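Local coordinates for protein Apc35852 (PDB 1U9C) that is of unknown function but belongs to the DJ-1/PfpI family, whose relatives include chaperones and cysteine proteases, at residues A[46-51]-A[80-85]; A[85-90]-A[115-120]. All blocks are in the same frame, centred on the assembly; numbering follows the deposited sequence.

Contact 1 of 2, residues A[46-51]-A[80-85]; sequences KVASIQ and ARLSKD
Lys46 NZ is gripped by two groups: a water at 2.9 Å that accepts from NZ and donates in turn to Arg81 O, and the carboxylate of Asp86, to which it is salt-bridged. With CG anti to the backbone N (chi1 -179°) and the chain extended beyond it, the lysine runs out alongside Ala80, its CE lying 3.7 Å from Ala80 CB. The backbones pair in parallel, with Ala48 bridged to Ala80 and Ser49 to Arg81. Ala80 uses both its polar atoms: its N donates to Val47 O at 3.0 Å, and its O accepts Ser49 N at 2.9 Å, almost straight along the C=O axis (177°). Leu82 N donates to Ser49 O, so Ala80 and Leu82, two apart, bond to Val47 and Ser49, the alternation of a parallel pair. Past the last direct bond a second water donates to both Ile50 O and Leu82 O. Ala48 and Ala80 put their methyls on one face; Leu82 CD1 meets Ala48 CB and Leu82 CD2 meets Ile50 CD1, each at 4.4 Å. Arg81 leaves on the other face and lays its CG 3.6 Å from Ile50 O. Ser49 OG, on that same face, bonds to Thr79 and Asn14. Strand 80-81 is an outermost strand of the mixed sheet, pairing in parallel with strand 44-49, to which helix 70-75 connects it in a beta-alpha-beta unit of the DJ-1/PfpI fold.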
loop_
_atom_site.group_PDB
_atom_site.type_symbol
_atom_site.label_atom_id
_atom_site.label_comp_id
_atom_site.label_asym_id
_atom_site.label_seq_id
_atom_site.Cartn_x
_atom_site.Cartn_y
_atom_site.Cartn_z
ATOM N N LYS A 46 4.291 3.284 -12.862
ATOM C CA LYS A 46 3.413 4.452 -12.887
ATOM C C LYS A 46 3.154 4.864 -11.466
ATOM O O LYS A 46 2.710 4.066 -10.616
ATOM C CB LYS A 46 2.056 4.176 -13.544
ATOM C CG LYS A 46 1.180 5.437 -13.563
ATOM C CD LYS A 46 -0.035 5.357 -14.423
ATOM C CE LYS A 46 -0.810 6.624 -14.400
ATOM N NZ LYS A 46 -1.930 6.588 -15.410
ATOM N N VAL A 47 3.468 6.100 -11.147
ATOM C CA VAL A 47 3.284 6.676 -9.822
ATOM C C VAL A 47 2.033 7.513 -9.733
ATOM O O VAL A 47 1.955 8.535 -10.371
ATOM C CB VAL A 47 4.526 7.523 -9.412
ATOM C CG1 VAL A 47 4.366 8.029 -8.008
ATOM C CG2 VAL A 47 5.825 6.707 -9.521
ATOM N N ALA A 48 1.034 7.013 -9.040
ATOM C CA ALA A 48 -0.236 7.665 -8.866
ATOM C C ALA A 48 -0.526 7.989 -7.408
ATOM O O ALA A 48 0.013 7.382 -6.478
ATOM C CB ALA A 48 -1.372 6.833 -9.463
ATOM N N SER A 49 -1.407 8.942 -7.231
ATOM C CA SER A 49 -1.996 9.213 -5.917
ATOM C C SER A 49 -3.481 9.416 -6.098
ATOM O O SER A 49 -4.004 9.554 -7.196
ATOM C CB SER A 49 -1.290 10.351 -5.206
ATOM O OG SER A 49 -1.533 11.591 -5.900
ATOM N N ILE A 50 -4.207 9.453 -4.987
ATOM C CA ILE A 50 -5.639 9.684 -5.061
ATOM C C ILE A 50 -5.925 10.996 -5.812
ATOM O O ILE A 50 -6.844 11.057 -6.673
ATOM C CB ILE A 50 -6.207 9.667 -3.633
ATOM C CG1 ILE A 50 -6.040 8.323 -2.947
ATOM C CG2 ILE A 50 -7.686 10.170 -3.660
ATOM C CD1 ILE A 50 -6.650 7.137 -3.641
ATOM N N GLN A 51 -5.205 12.069 -5.486
ATOM C CA GLN A 51 -5.445 13.377 -6.081
ATOM C C GLN A 51 -4.586 13.801 -7.224
ATOM O O GLN A 51 -4.951 14.740 -7.937
ATOM C CB GLN A 51 -5.297 14.458 -5.020
ATOM C CG GLN A 51 -6.231 14.261 -3.819
ATOM C CD GLN A 51 -7.630 14.551 -4.133
ATOM O OE1 GLN A 51 -8.306 13.761 -4.837
ATOM N NE2 GLN A 51 -8.120 15.688 -3.621
ATOM N N ALA A 80 0.514 11.140 -10.947
ATOM C CA ALA A 80 -0.715 11.027 -11.723
ATOM C C ALA A 80 -1.911 10.899 -10.791
ATOM O O ALA A 80 -1.805 10.328 -9.718
ATOM C CB ALA A 80 -0.635 9.827 -12.632
ATOM N N ARG A 81 -3.076 11.383 -11.205
ATOM C CA ARG A 81 -4.276 11.196 -10.456
ATOM C C ARG A 81 -4.862 9.849 -10.807
ATOM O O ARG A 81 -5.192 9.594 -11.960
ATOM C CB ARG A 81 -5.247 12.294 -10.820
ATOM C CG ARG A 81 -6.544 12.249 -10.085
ATOM C CD ARG A 81 -7.404 13.491 -10.323
ATOM N NE ARG A 81 -7.713 13.741 -11.723
ATOM C CZ ARG A 81 -8.815 13.318 -12.341
ATOM N NH1 ARG A 81 -9.737 12.638 -11.682
ATOM N NH2 ARG A 81 -9.028 13.603 -13.632
ATOM N N LEU A 82 -5.093 8.991 -9.828
ATOM C CA LEU A 82 -5.595 7.672 -10.097
ATOM C C LEU A 82 -6.914 7.759 -10.874
ATOM O O LEU A 82 -7.791 8.490 -10.511
ATOM C CB LEU A 82 -5.869 6.955 -8.788
ATOM C CG LEU A 82 -6.285 5.493 -8.878
ATOM C CD1 LEU A 82 -5.194 4.677 -9.455
ATOM C CD2 LEU A 82 -6.787 5.034 -7.541
ATOM N N SER A 83 -7.041 6.898 -11.863
ATOM C CA SER A 83 -8.244 6.794 -12.753
ATOM C C SER A 83 -8.695 5.358 -12.803
ATOM O O SER A 83 -7.930 4.432 -12.642
ATOM C CB SER A 83 -7.833 7.231 -14.162
ATOM O OG SER A 83 -8.800 6.980 -15.127
ATOM N N LYS A 84 -9.978 5.167 -13.161
ATOM C CA LYS A 84 -10.446 3.811 -13.499
ATOM C C LYS A 84 -9.714 3.202 -14.692
ATOM O O LYS A 84 -9.572 1.989 -14.763
ATOM C CB LYS A 84 -11.944 3.777 -13.695
ATOM C CG LYS A 84 -12.687 4.070 -12.437
ATOM C CD LYS A 84 -14.203 3.838 -12.544
ATOM C CE LYS A 84 -14.869 4.138 -11.183
ATOM N NZ LYS A 84 -16.338 4.323 -11.301
ATOM N N ASP A 85 -9.125 4.039 -15.547
ATOM C CA ASP A 85 -8.270 3.555 -16.643
ATOM C C ASP A 85 -7.062 2.741 -16.120
ATOM O O ASP A 85 -6.519 1.876 -16.774
ATOM C CB ASP A 85 -7.773 4.730 -17.516
ATOM C CG ASP A 85 -8.866 5.415 -18.288
ATOM O OD1 ASP A 85 -9.941 4.812 -18.447
ATOM O OD2 ASP A 85 -8.719 6.558 -18.776
HETATM O O HOH W 1 -3.969 7.965 -13.873
HETATM O O HOH W 2 -8.558 9.579 -8.080
#

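Contact 2 of 2, residues A[85-90]-A[115-120]; sequences DDAHGF and LQQFAE
Phe118 and Phe90 make the apolar part of this contact, the tip of one ring meeting the root of the other side chain: Phe118 CZ lies 3.6 Å from Phe90 CB and approaches obliquely, a contact of ring carbon with methylene. Phe90 CG is anti to its own carbonyl carbon (chi1 -65°), which carries the rest of that ring away from the helix, toward Leu9 and a cation-pi contact with Arg7. A second apolar patch sits one residue earlier on the helix, where Ala87 CB is 3.8 Å from Gln117 CB and equally near its CG.

Backbone carbonyls provide the next kind of contact. Asp86 O lies at the edge of the Phe118 ring, near its plane, with CE1 3.5 Å away, while Ala87 O stands obliquely 3.8 Å from that same carbon. The ring is thus bordered by carbonyl oxygens as well as by Phe90, and with Ile93 and Ile125 of the neighbouring strands also touching it, it is buried. Were Phe118 replaced by an alanine, a gap would probably open between helix and loop, leaving Phe90 CB and the Asp86 carbonyl without the ring they border.

Polar contact between side chains comes down to one weak hydrogen bond, His88 NE2 to Gln117 OE1, 3.1 Å long but bent to 122° at the hydrogen. The oxygen lies at the edge of the imidazole, near its plane, yet the amide and ring planes are 61° apart. Gln117 is bent at chi2, bringing its amide over to the histidine.

Helix 109-120 packs on the loop between strands 80-81 and 92-95 while Phe118 also reaches Ile93 and Ile125 of the sheet, as in the helix-flanked sheet of the alpha/beta fold of the DJ-1/PfpI family.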
loop_
_atom_site.group_PDB
_atom_site.type_symbol
_atom_site.label_atom_id
_atom_site.label_comp_id
_atom_site.label_asym_id
_atom_site.label_seq_id
_atom_site.Cartn_x
_atom_site.Cartn_y
_atom_site.Cartn_z
ATOM N N ASP A 85 -9.125 4.039 -15.547
ATOM C CA ASP A 85 -8.270 3.555 -16.643
ATOM C C ASP A 85 -7.062 2.741 -16.120
ATOM O O ASP A 85 -6.519 1.876 -16.774
ATOM C CB ASP A 85 -7.773 4.730 -17.516
ATOM C CG ASP A 85 -8.866 5.415 -18.288
ATOM O OD1 ASP A 85 -9.941 4.812 -18.447
ATOM O OD2 ASP A 85 -8.719 6.558 -18.776
ATOM N N ASP A 86 -6.606 3.082 -14.919
ATOM C CA ASP A 86 -5.474 2.353 -14.275
ATOM C C ASP A 86 -5.813 0.963 -13.797
ATOM O O ASP A 86 -4.934 0.239 -13.304
ATOM C CB ASP A 86 -4.916 3.162 -13.121
ATOM C CG ASP A 86 -4.362 4.486 -13.567
ATOM O OD1 ASP A 86 -3.638 4.597 -14.598
ATOM O OD2 ASP A 86 -4.579 5.514 -12.857
ATOM N N ALA A 87 -7.098 0.548 -13.994
ATOM C CA ALA A 87 -7.510 -0.800 -13.647
ATOM C C ALA A 87 -6.945 -1.838 -14.570
ATOM O O ALA A 87 -6.924 -3.008 -14.202
ATOM C CB ALA A 87 -9.014 -0.920 -13.660
ATOM N N HIS A 88 -6.437 -1.425 -15.740
ATOM C CA HIS A 88 -5.905 -2.340 -16.716
ATOM C C HIS A 88 -4.573 -1.827 -17.230
ATOM O O HIS A 88 -4.238 -0.633 -17.078
ATOM C CB HIS A 88 -6.925 -2.522 -17.844
ATOM C CG HIS A 88 -8.197 -3.161 -17.368
ATOM N ND1 HIS A 88 -9.345 -2.448 -17.101
ATOM C CD2 HIS A 88 -8.462 -4.444 -17.030
ATOM C CE1 HIS A 88 -10.288 -3.280 -16.678
ATOM N NE2 HIS A 88 -9.770 -4.498 -16.620
ATOM N N GLY A 89 -3.755 -2.755 -17.725
ATOM C CA GLY A 89 -2.440 -2.448 -18.285
ATOM C C GLY A 89 -1.262 -2.645 -17.345
ATOM O O GLY A 89 -0.130 -2.384 -17.733
ATOM N N PHE A 90 -1.496 -3.111 -16.119
ATOM C CA PHE A 90 -0.454 -3.315 -15.116
ATOM C C PHE A 90 -0.445 -4.735 -14.612
ATOM O O PHE A 90 -1.492 -5.303 -14.379
ATOM C CB PHE A 90 -0.676 -2.380 -13.945
ATOM C CG PHE A 90 -0.537 -0.957 -14.314
ATOM C CD1 PHE A 90 0.697 -0.370 -14.431
ATOM C CD2 PHE A 90 -1.677 -0.191 -14.590
ATOM C CE1 PHE A 90 0.827 0.924 -14.863
ATOM C CE2 PHE A 90 -1.559 1.126 -14.993
ATOM C CZ PHE A 90 -0.303 1.683 -15.118
ATOM N N LEU A 115 -8.828 -2.096 -7.536
ATOM C CA LEU A 115 -8.416 -3.294 -6.822
ATOM C C LEU A 115 -9.332 -4.449 -7.249
ATOM O O LEU A 115 -8.847 -5.567 -7.397
ATOM C CB LEU A 115 -8.491 -3.084 -5.322
ATOM C CG LEU A 115 -7.374 -2.212 -4.766
ATOM C CD1 LEU A 115 -7.702 -1.743 -3.403
ATOM C CD2 LEU A 115 -6.036 -2.948 -4.779
ATOM N N GLN A 116 -10.611 -4.187 -7.440
ATOM C CA GLN A 116 -11.511 -5.253 -7.921
ATOM C C GLN A 116 -11.042 -5.830 -9.231
ATOM O O GLN A 116 -11.017 -7.083 -9.421
ATOM C CB GLN A 116 -12.915 -4.697 -8.075
ATOM C CG GLN A 116 -13.949 -5.686 -8.701
ATOM C CD GLN A 116 -15.354 -5.217 -8.589
ATOM O OE1 GLN A 116 -16.027 -4.938 -9.592
ATOM N NE2 GLN A 116 -15.848 -5.173 -7.375
ATOM N N GLN A 117 -10.668 -4.975 -10.172
ATOM C CA GLN A 117 -10.221 -5.487 -11.454
ATOM C C GLN A 117 -8.919 -6.251 -11.357
ATOM O O GLN A 117 -8.729 -7.311 -12.007
ATOM C CB GLN A 117 -10.103 -4.361 -12.461
ATOM C CG GLN A 117 -11.401 -3.764 -12.773
ATOM C CD GLN A 117 -12.331 -4.727 -13.520
ATOM O OE1 GLN A 117 -11.923 -5.266 -14.533
ATOM N NE2 GLN A 117 -13.493 -4.964 -12.993
ATOM N N PHE A 118 -7.950 -5.728 -10.599
ATOM C CA PHE A 118 -6.727 -6.487 -10.373
ATOM C C PHE A 118 -7.015 -7.871 -9.816
ATOM O O PHE A 118 -6.417 -8.861 -10.254
ATOM C CB PHE A 118 -5.733 -5.739 -9.453
ATOM C CG PHE A 118 -4.838 -4.747 -10.194
ATOM C CD1 PHE A 118 -5.355 -3.542 -10.611
ATOM C CD2 PHE A 118 -3.532 -4.980 -10.381
ATOM C CE1 PHE A 118 -4.524 -2.591 -11.223
ATOM C CE2 PHE A 118 -2.704 -4.042 -11.034
ATOM C CZ PHE A 118 -3.229 -2.850 -11.413
ATOM N N ALA A 119 -7.911 -7.953 -8.843
ATOM C CA ALA A 119 -8.279 -9.224 -8.195
ATOM C C ALA A 119 -8.967 -10.153 -9.218
ATOM O O ALA A 119 -8.558 -11.321 -9.436
ATOM C CB ALA A 119 -9.141 -8.973 -6.980
ATOM N N GLU A 120 -9.935 -9.588 -9.918
ATOM C CA GLU A 120 -10.667 -10.355 -10.936
ATOM C C GLU A 120 -9.744 -10.909 -11.977
ATOM O O GLU A 120 -10.041 -11.959 -12.573
ATOM C CB GLU A 120 -11.636 -9.438 -11.696
ATOM C CG GLU A 120 -12.843 -8.985 -10.912
ATOM C CD GLU A 120 -13.902 -10.026 -10.853
ATOM O OE1 GLU A 120 -14.420 -10.203 -9.706
ATOM O OE2 GLU A 120 -14.232 -10.604 -11.949
#

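In the fold
The two contacts follow one another along the chain, contact 1 closing before contact 2 opens, with Asp85 common to both and their centres about 12 Å apart. Contact 1 sets strand 80-81 at the edge of the mixed sheet, and contact 2 packs helix 109-120 against the loop by which the chain returns from that edge to strand 92-95, across strands 44-49 and 7-12. Direct touches join them: besides the Lys46-Asp86 salt bridge, Lys46 CB packs on Phe90 CE1 at 3.7 Å. Edge strand, returning loop and helix 109-120 therefore form one continuous packed region of the DJ-1/PfpI fold.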